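Local coordinates for protein inactive Zymogen C11 Protease (Parabacteroides distasonis, PDB 6MZO) that represents the inactive zymogen form of a clostripain-like C11 protease, which once activated probably hydrolyses peptide bonds in proteins, at residues S30-A35 and F193-I198; A35-I40 and F64-E69. One frame throughout, in Å; residues are numbered along the deposited sequence.

Contact 1: S30-A35 and F193-I198; sequences SQNLRA and FPYQTI
N32 and F193 meet through a single water that gives one proton to each: it donates to OD1 of N32 at 2.5 Å and to the backbone O of F193 at 2.6 Å. The same OD1 also comes up to the edge of the Y195 ring, close to the ring plane, 3.5 Å from CD2 of Y195. Amide and ring are turned 82° against each other. With CG anti to the carbonyl carbon (chi1 -80°), the end of N32 comes nearer the other segment than its CB direction would suggest, and OD1 meets the ring edge. Its other end, ND2, is bonded to the backbone O of N191, and this second grip fixes which way the amide is flipped. On the other segment, D161 OD2 is hydrogen-bonded to both Y195 OH and F193 N. With N32 replaced by an alanine, the water is likely to lose one of its two acceptors and the N191 carbonyl its amide donor. In the caspase-like fold of clan CD peptidases, helix 26-43 lies against the sheet, and here it meets the start of helix 195-203, entered through an inverse gamma turn centred on P194. The small A35 lets the two backbones come close. Its CB lies 4.0 Å from CB of Y195, and its O receives a CA-H...O contact from Q196, with CA 3.2 Å from O of A35 and 125° at the hydrogen. Q196 holds CG between its backbone N and carbonyl carbon, then bends at chi2, which brings its OE1 back to 3.5 Å from CB of A35.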
ATOM      1  N   SER A  30     -14.850  -8.064   8.692  1.00 29.85           N
ATOM      2  CA  SER A  30     -15.136  -8.696  10.005  1.00 29.74           C
ATOM      3  C   SER A  30     -14.004  -9.577  10.532  1.00 30.20           C
ATOM      4  O   SER A  30     -13.680  -9.538  11.752  1.00 29.58           O
ATOM      5  CB  SER A  30     -16.418  -9.562   9.939  1.00 38.58           C
ATOM      6  OG  SER A  30     -17.524  -8.810   9.487  1.00 46.80           O
ATOM      7  N   GLN A  31     -13.397 -10.391   9.668  1.00 28.35           N
ATOM      8  CA  GLN A  31     -12.240 -11.209  10.096  1.00 27.68           C
ATOM      9  C   GLN A  31     -11.082 -10.362  10.553  1.00 26.96           C
ATOM     10  O   GLN A  31     -10.442 -10.670  11.563  1.00 28.46           O
ATOM     11  CB  GLN A  31     -11.755 -12.101   8.945  1.00 38.83           C
ATOM     12  CG  GLN A  31     -10.614 -13.014   9.283  1.00 50.64           C
ATOM     13  CD  GLN A  31     -10.264 -13.938   8.101  1.00 66.15           C
ATOM     14  OE1 GLN A  31     -11.091 -14.176   7.209  1.00 69.97           O
ATOM     15  NE2 GLN A  31      -9.034 -14.446   8.090  1.00 72.77           N
ATOM     16  N   ASN A  32     -10.814  -9.270   9.824  1.00 25.84           N
ATOM     17  CA  ASN A  32      -9.730  -8.373  10.247  1.00 24.20           C
ATOM     18  C   ASN A  32     -10.044  -7.681  11.543  1.00 22.75           C
ATOM     19  O   ASN A  32      -9.128  -7.467  12.351  1.00 24.83           O
ATOM     20  CB  ASN A  32      -9.444  -7.333   9.169  1.00 25.75           C
ATOM     21  CG  ASN A  32      -8.602  -7.926   8.084  1.00 33.55           C
ATOM     22  OD1 ASN A  32      -7.647  -8.660   8.374  1.00 35.28           O
ATOM     23  ND2 ASN A  32      -8.992  -7.711   6.850  1.00 38.04           N
ATOM     24  N   LEU A  33     -11.286  -7.302  11.747  1.00 23.19           N
ATOM     25  CA  LEU A  33     -11.636  -6.664  13.058  1.00 26.48           C
ATOM     26  C   LEU A  33     -11.393  -7.656  14.217  1.00 28.12           C
ATOM     27  O   LEU A  33     -10.886  -7.309  15.277  1.00 24.69           O
ATOM     28  CB  LEU A  33     -13.092  -6.199  13.068  1.00 31.10           C
ATOM     29  CG  LEU A  33     -13.174  -4.842  12.335  1.00 38.04           C
ATOM     30  CD1 LEU A  33     -14.640  -4.564  12.025  1.00 44.65           C
ATOM     31  CD2 LEU A  33     -12.613  -3.765  13.253  1.00 42.60           C
ATOM     32  N   ARG A  34     -11.710  -8.926  13.993  1.00 26.45           N
ATOM     33  CA  ARG A  34     -11.407  -9.948  14.979  1.00 23.89           C
ATOM     34  C   ARG A  34      -9.883 -10.019  15.256  1.00 26.56           C
ATOM     35  O   ARG A  34      -9.444 -10.125  16.432  1.00 23.24           O
ATOM     36  CB  ARG A  34     -11.971 -11.325  14.485  1.00 25.77           C
ATOM     37  CG  ARG A  34     -11.675 -12.484  15.451  1.00 28.40           C
ATOM     38  CD  ARG A  34     -10.401 -13.241  15.117  1.00 30.98           C
ATOM     39  NE  ARG A  34     -10.612 -14.140  13.992  1.00 36.81           N
ATOM     40  CZ  ARG A  34      -9.773 -14.374  12.990  1.00 44.07           C
ATOM     41  NH1 ARG A  34     -10.139 -15.264  12.049  1.00 41.14           N
ATOM     42  NH2 ARG A  34      -8.582 -13.763  12.928  1.00 43.04           N
ATOM     43  N   ALA A  35      -9.060  -9.990  14.189  1.00 22.08           N
ATOM     44  CA  ALA A  35      -7.623 -10.068  14.358  1.00 22.00           C
ATOM     45  C   ALA A  35      -7.095  -8.820  15.129  1.00 20.96           C
ATOM     46  O   ALA A  35      -6.202  -8.956  15.961  1.00 22.81           O
ATOM     47  CB  ALA A  35      -6.929 -10.180  12.976  1.00 24.78           C
ATOM     48  N   PHE A 193      -3.269  -8.071   6.186  1.00 24.07           N
ATOM     49  CA  PHE A 193      -2.169  -8.098   7.147  1.00 20.18           C
ATOM     50  C   PHE A 193      -2.524  -8.889   8.418  1.00 25.22           C
ATOM     51  O   PHE A 193      -3.709  -9.068   8.772  1.00 25.78           O
ATOM     52  CB  PHE A 193      -1.722  -6.678   7.547  1.00 19.99           C
ATOM     53  CG  PHE A 193      -0.739  -6.073   6.627  1.00 20.25           C
ATOM     54  CD1 PHE A 193      -1.065  -5.843   5.316  1.00 21.10           C
ATOM     55  CD2 PHE A 193       0.550  -5.746   7.111  1.00 23.32           C
ATOM     56  CE1 PHE A 193      -0.092  -5.223   4.440  1.00 22.66           C
ATOM     57  CE2 PHE A 193       1.502  -5.176   6.266  1.00 22.51           C
ATOM     58  CZ  PHE A 193       1.168  -4.885   4.943  1.00 23.77           C
ATOM     59  N   PRO A 194      -1.494  -9.381   9.126  1.00 23.02           N
ATOM     60  CA  PRO A 194      -1.743 -10.172  10.349  1.00 22.48           C
ATOM     61  C   PRO A 194      -1.914  -9.228  11.527  1.00 21.32           C
ATOM     62  O   PRO A 194      -0.999  -9.018  12.346  1.00 22.43           O
ATOM     63  CB  PRO A 194      -0.472 -11.025  10.459  1.00 24.67           C
ATOM     64  CG  PRO A 194       0.636 -10.113   9.887  1.00 22.47           C
ATOM     65  CD  PRO A 194      -0.095  -9.492   8.644  1.00 22.41           C
ATOM     66  N   TYR A 195      -3.080  -8.586  11.558  1.00 21.69           N
ATOM     67  CA  TYR A 195      -3.270  -7.557  12.583  1.00 22.31           C
ATOM     68  C   TYR A 195      -3.061  -8.165  13.929  1.00 22.79           C
ATOM     69  O   TYR A 195      -2.658  -7.464  14.886  1.00 24.94           O
ATOM     70  CB  TYR A 195      -4.691  -6.895  12.486  1.00 20.83           C
ATOM     71  CG  TYR A 195      -4.769  -6.088  11.201  1.00 20.10           C
ATOM     72  CD1 TYR A 195      -4.102  -4.867  11.124  1.00 20.23           C
ATOM     73  CD2 TYR A 195      -5.346  -6.604  10.060  1.00 22.91           C
ATOM     74  CE1 TYR A 195      -4.090  -4.117   9.928  1.00 20.86           C
ATOM     75  CE2 TYR A 195      -5.341  -5.871   8.838  1.00 25.14           C
ATOM     76  CZ  TYR A 195      -4.680  -4.632   8.799  1.00 22.40           C
ATOM     77  OH  TYR A 195      -4.626  -3.948   7.635  1.00 23.57           O
ATOM     78  N   GLN A 196      -3.322  -9.478  14.082  1.00 21.64           N
ATOM     79  CA  GLN A 196      -3.222 -10.022  15.447  1.00 20.69           C
ATOM     80  C   GLN A 196      -1.785 -10.065  15.991  1.00 22.42           C
ATOM     81  O   GLN A 196      -1.615 -10.308  17.217  1.00 21.34           O
ATOM     82  CB  GLN A 196      -3.834 -11.436  15.453  1.00 23.72           C
ATOM     83  CG  GLN A 196      -2.977 -12.502  14.714  1.00 26.41           C
ATOM     84  CD  GLN A 196      -3.049 -12.477  13.193  1.00 31.87           C
ATOM     85  OE1 GLN A 196      -3.773 -11.710  12.542  1.00 27.30           O
ATOM     86  NE2 GLN A 196      -2.263 -13.395  12.587  1.00 35.18           N
ATOM     87  N   THR A 197      -0.793  -9.744  15.160  1.00 20.25           N
ATOM     88  CA  THR A 197       0.578  -9.759  15.645  1.00 18.68           C
ATOM     89  C   THR A 197       1.255  -8.397  15.507  1.00 19.00           C
ATOM     90  O   THR A 197       2.394  -8.249  15.981  1.00 21.23           O
ATOM     91  CB  THR A 197       1.498 -10.796  14.905  1.00 22.56           C
ATOM     92  OG1 THR A 197       1.585 -10.526  13.494  1.00 22.10           O
ATOM     93  CG2 THR A 197       1.018 -12.207  15.126  1.00 25.85           C
ATOM     94  N   ILE A 198       0.661  -7.428  14.822  1.00 18.18           N
ATOM     95  CA  ILE A 198       1.385  -6.148  14.567  1.00 17.31           C
ATOM     96  C   ILE A 198       0.877  -4.932  15.375  1.00 18.74           C
ATOM     97  O   ILE A 198       1.342  -3.787  15.150  1.00 18.27           O
ATOM     98  CB  ILE A 198       1.343  -5.710  13.104  1.00 17.35           C
ATOM     99  CG1 ILE A 198      -0.099  -5.663  12.596  1.00 19.82           C
ATOM    100  CG2 ILE A 198       2.133  -6.841  12.266  1.00 20.70           C
ATOM    101  CD1 ILE A 198      -0.212  -4.871  11.182  1.00 23.92           C
TER
HETATM  102  O   HOH W   1      -5.990 -10.246   9.424  1.00 48.20           O

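Contact 2: A35-I40 and F64-E69; sequences AIKEGI and FQLKLE
I36 and I40 lay one side of helix 26-43 on L66 and L68 of strand 62-69, within the α/β layering of a caspase-like fold. The helix is the connection of a beta-alpha-beta crossover between the neighbouring parallel strands 14-19 and 49-54, and strand 62-69 runs antiparallel to the latter. Segments 35-40 and 64-69 run in roughly the same sense, 33° apart, with axes 9.3 Å from each other, a spacing filled by aliphatic side chains. The apolar contacts centre on L66, which the helix approaches from three residues. CG2 of I36 reaches CD1 of L66 at 3.8 Å, while CD1 of I40 lies 3.7 Å from CB of L66, both isoleucines lying roughly perpendicular to the leucine. I40 owes this reach to its first torsion (chi1 -61°): CG1 stands anti to the carbonyl carbon and carries CD1 to the base of L66, while CG2, anti to the backbone N, is left for L68. I36 and I40 also touch L50 of strand 49-54; I36 goes on to I17 and F19 of strand 14-19 and I40 to I73 of strand 72-80, so the helix lies across four neighbouring strands. At the partly exposed margin, K37 contributes the aliphatic part of its chain, CG 4.0 Å from CD1 of L66. I40 and L68 run alongside each other, pointing opposite ways, CG2 of I40 lying 3.7 Å from CG of L68. A helix carbonyl also takes part: CD1 of L68, on a chain whose chi1 of -99° departs from a staggered value, lies 3.7 Å from O of I40.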
ATOM      1  N   ALA A  35      -9.060  -9.990  14.189  1.00 22.08           N
ATOM      2  CA  ALA A  35      -7.623 -10.068  14.358  1.00 22.00           C
ATOM      3  C   ALA A  35      -7.095  -8.820  15.129  1.00 20.96           C
ATOM      4  O   ALA A  35      -6.202  -8.956  15.961  1.00 22.81           O
ATOM      5  CB  ALA A  35      -6.929 -10.180  12.976  1.00 24.78           C
ATOM      6  N   ILE A  36      -7.636  -7.652  14.808  1.00 21.81           N
ATOM      7  CA  ILE A  36      -7.220  -6.413  15.474  1.00 20.66           C
ATOM      8  C   ILE A  36      -7.559  -6.506  16.932  1.00 23.21           C
ATOM      9  O   ILE A  36      -6.707  -6.131  17.793  1.00 20.72           O
ATOM     10  CB  ILE A  36      -7.940  -5.182  14.839  1.00 20.79           C
ATOM     11  CG1 ILE A  36      -7.344  -4.938  13.445  1.00 18.88           C
ATOM     12  CG2 ILE A  36      -7.854  -3.911  15.760  1.00 19.81           C
ATOM     13  CD1 ILE A  36      -8.278  -4.078  12.538  1.00 21.55           C
ATOM     14  N   LYS A  37      -8.772  -6.946  17.249  1.00 19.87           N
ATOM     15  CA  LYS A  37      -9.118  -7.059  18.704  1.00 20.51           C
ATOM     16  C   LYS A  37      -8.216  -8.055  19.424  1.00 24.31           C
ATOM     17  O   LYS A  37      -7.796  -7.811  20.565  1.00 22.55           O
ATOM     18  CB  LYS A  37     -10.576  -7.465  18.858  1.00 21.78           C
ATOM     19  CG  LYS A  37     -11.539  -6.382  18.415  1.00 21.90           C
ATOM     20  CD  LYS A  37     -12.908  -6.950  17.934  1.00 33.03           C
ATOM     21  CE  LYS A  37     -13.731  -7.411  19.010  1.00 41.05           C
ATOM     22  NZ  LYS A  37     -15.104  -7.934  18.462  1.00 36.21           N
ATOM     23  N   GLU A  38      -7.886  -9.183  18.780  1.00 22.85           N
ATOM     24  CA  GLU A  38      -6.969 -10.117  19.434  1.00 21.33           C
ATOM     25  C   GLU A  38      -5.573  -9.492  19.590  1.00 20.44           C
ATOM     26  O   GLU A  38      -4.873  -9.762  20.610  1.00 21.05           O
ATOM     27  CB  GLU A  38      -6.846 -11.456  18.654  1.00 22.10           C
ATOM     28  CG  GLU A  38      -8.202 -12.177  18.756  1.00 26.92           C
ATOM     29  CD  GLU A  38      -8.176 -13.581  18.229  1.00 31.55           C
ATOM     30  OE1 GLU A  38      -7.295 -13.903  17.427  1.00 34.63           O
ATOM     31  OE2 GLU A  38      -9.033 -14.373  18.627  1.00 38.12           O
ATOM     32  N   GLY A  39      -5.168  -8.713  18.608  1.00 19.42           N
ATOM     33  CA  GLY A  39      -3.829  -8.107  18.649  1.00 20.84           C
ATOM     34  C   GLY A  39      -3.744  -7.070  19.774  1.00 18.70           C
ATOM     35  O   GLY A  39      -2.712  -7.005  20.477  1.00 18.90           O
ATOM     36  N   ILE A  40      -4.785  -6.234  19.914  1.00 18.70           N
ATOM     37  CA  ILE A  40      -4.732  -5.300  21.058  1.00 19.08           C
ATOM     38  C   ILE A  40      -4.683  -6.035  22.346  1.00 20.27           C
ATOM     39  O   ILE A  40      -3.976  -5.581  23.294  1.00 20.61           O
ATOM     40  CB  ILE A  40      -6.001  -4.378  21.052  1.00 20.42           C
ATOM     41  CG1 ILE A  40      -6.017  -3.567  19.738  1.00 23.35           C
ATOM     42  CG2 ILE A  40      -6.066  -3.514  22.331  1.00 24.41           C
ATOM     43  CD1 ILE A  40      -7.517  -3.015  19.549  1.00 32.79           C
ATOM     44  N   PHE A  64     -15.271   4.168  15.182  1.00 29.96           N
ATOM     45  CA  PHE A  64     -15.336   3.715  16.579  1.00 29.94           C
ATOM     46  C   PHE A  64     -13.923   3.538  17.101  1.00 29.05           C
ATOM     47  O   PHE A  64     -12.984   3.312  16.360  1.00 25.33           O
ATOM     48  CB  PHE A  64     -16.140   2.408  16.747  1.00 28.36           C
ATOM     49  CG  PHE A  64     -15.706   1.245  15.808  1.00 27.50           C
ATOM     50  CD1 PHE A  64     -16.255   1.150  14.541  1.00 32.82           C
ATOM     51  CD2 PHE A  64     -14.819   0.264  16.266  1.00 27.30           C
ATOM     52  CE1 PHE A  64     -15.919   0.070  13.669  1.00 31.66           C
ATOM     53  CE2 PHE A  64     -14.456  -0.821  15.430  1.00 30.38           C
ATOM     54  CZ  PHE A  64     -15.024  -0.917  14.136  1.00 26.69           C
ATOM     55  N   GLN A  65     -13.795   3.644  18.400  1.00 28.45           N
ATOM     56  CA  GLN A  65     -12.539   3.416  19.093  1.00 24.46           C
ATOM     57  C   GLN A  65     -12.546   1.988  19.641  1.00 25.27           C
ATOM     58  O   GLN A  65     -13.602   1.424  20.064  1.00 25.98           O
ATOM     59  CB  GLN A  65     -12.403   4.477  20.213  1.00 25.88           C
ATOM     60  CG  GLN A  65     -11.116   4.196  21.047  1.00 24.80           C
ATOM     61  CD  GLN A  65     -10.891   5.257  22.139  1.00 25.65           C
ATOM     62  OE1 GLN A  65     -11.842   5.968  22.594  1.00 30.81           O
ATOM     63  NE2 GLN A  65      -9.634   5.370  22.571  1.00 29.67           N
ATOM     64  N   LEU A  66     -11.368   1.369  19.645  1.00 22.78           N
ATOM     65  CA  LEU A  66     -11.209   0.104  20.344  1.00 22.69           C
ATOM     66  C   LEU A  66     -10.220   0.370  21.425  1.00 27.01           C
ATOM     67  O   LEU A  66      -9.133   0.888  21.127  1.00 24.66           O
ATOM     68  CB  LEU A  66     -10.642  -0.980  19.457  1.00 21.97           C
ATOM     69  CG  LEU A  66     -11.597  -1.442  18.380  1.00 24.57           C
ATOM     70  CD1 LEU A  66     -10.910  -2.509  17.467  1.00 24.85           C
ATOM     71  CD2 LEU A  66     -12.921  -2.030  18.973  1.00 26.72           C
ATOM     72  N   LYS A  67     -10.532   0.007  22.643  1.00 27.25           N
ATOM     73  CA  LYS A  67      -9.574   0.194  23.692  1.00 29.73           C
ATOM     74  C   LYS A  67      -9.586  -0.966  24.667  1.00 27.43           C
ATOM     75  O   LYS A  67     -10.471  -1.750  24.655  1.00 28.72           O
ATOM     76  CB  LYS A  67      -9.813   1.503  24.401  1.00 31.07           C
ATOM     77  CG  LYS A  67     -11.066   1.486  25.213  1.00 29.54           C
ATOM     78  CD  LYS A  67     -11.450   2.867  25.703  1.00 52.19           C
ATOM     79  CE  LYS A  67     -10.300   3.611  26.309  1.00 54.61           C
ATOM     80  NZ  LYS A  67     -10.718   4.930  26.833  1.00 56.69           N
ATOM     81  N   LEU A  68      -8.533  -1.076  25.447  1.00 24.85           N
ATOM     82  CA  LEU A  68      -8.441  -2.089  26.455  1.00 26.88           C
ATOM     83  C   LEU A  68      -9.023  -1.577  27.744  1.00 28.17           C
ATOM     84  O   LEU A  68      -8.749  -0.522  28.146  1.00 28.82           O
ATOM     85  CB  LEU A  68      -6.999  -2.464  26.712  1.00 32.84           C
ATOM     86  CG  LEU A  68      -6.477  -3.705  26.039  1.00 35.72           C
ATOM     87  CD1 LEU A  68      -5.085  -4.046  26.506  1.00 33.52           C
ATOM     88  CD2 LEU A  68      -7.399  -4.890  26.192  1.00 34.41           C
ATOM     89  N   GLU A  69      -9.823  -2.384  28.379  1.00 27.56           N
ATOM     90  CA  GLU A  69     -10.402  -2.020  29.623  1.00 35.17           C
ATOM     91  C   GLU A  69     -10.308  -3.272  30.453  1.00 37.48           C
ATOM     92  O   GLU A  69     -10.840  -4.269  30.100  1.00 39.89           O
ATOM     93  CB  GLU A  69     -11.824  -1.573  29.377  1.00 37.52           C
ATOM     94  CG  GLU A  69     -12.756  -1.633  30.523  1.00 42.67           C
ATOM     95  CD  GLU A  69     -14.174  -1.331  30.098  1.00 42.00           C
ATOM     96  OE1 GLU A  69     -14.995  -2.238  30.280  1.00 42.08           O
ATOM     97  OE2 GLU A  69     -14.417  -0.215  29.610  1.00 33.16           O
TER

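Overall arrangement
Both contacts use helix 26-43, in consecutive turns that share A35, and their centres are about 10 Å apart. Contact 2 closes a short loop in the chain, from the helix through strand 49-54 to strand 62-69, nested inside the much longer loop closed by contact 1, which returns to the helix only at 193-198. Helix 26-43 lies on one face of the nine-stranded mixed sheet, over the strands on the 62-69 side, with the start of helix 195-203 beside it on the same face. The two contacts meet directly: CB of Y195 packs on CG1 of I36 at 3.4 Å, and L33 touches F64. The first crossover helix is thus tied both to its own edge of the sheet and to a segment about 160 residues further along.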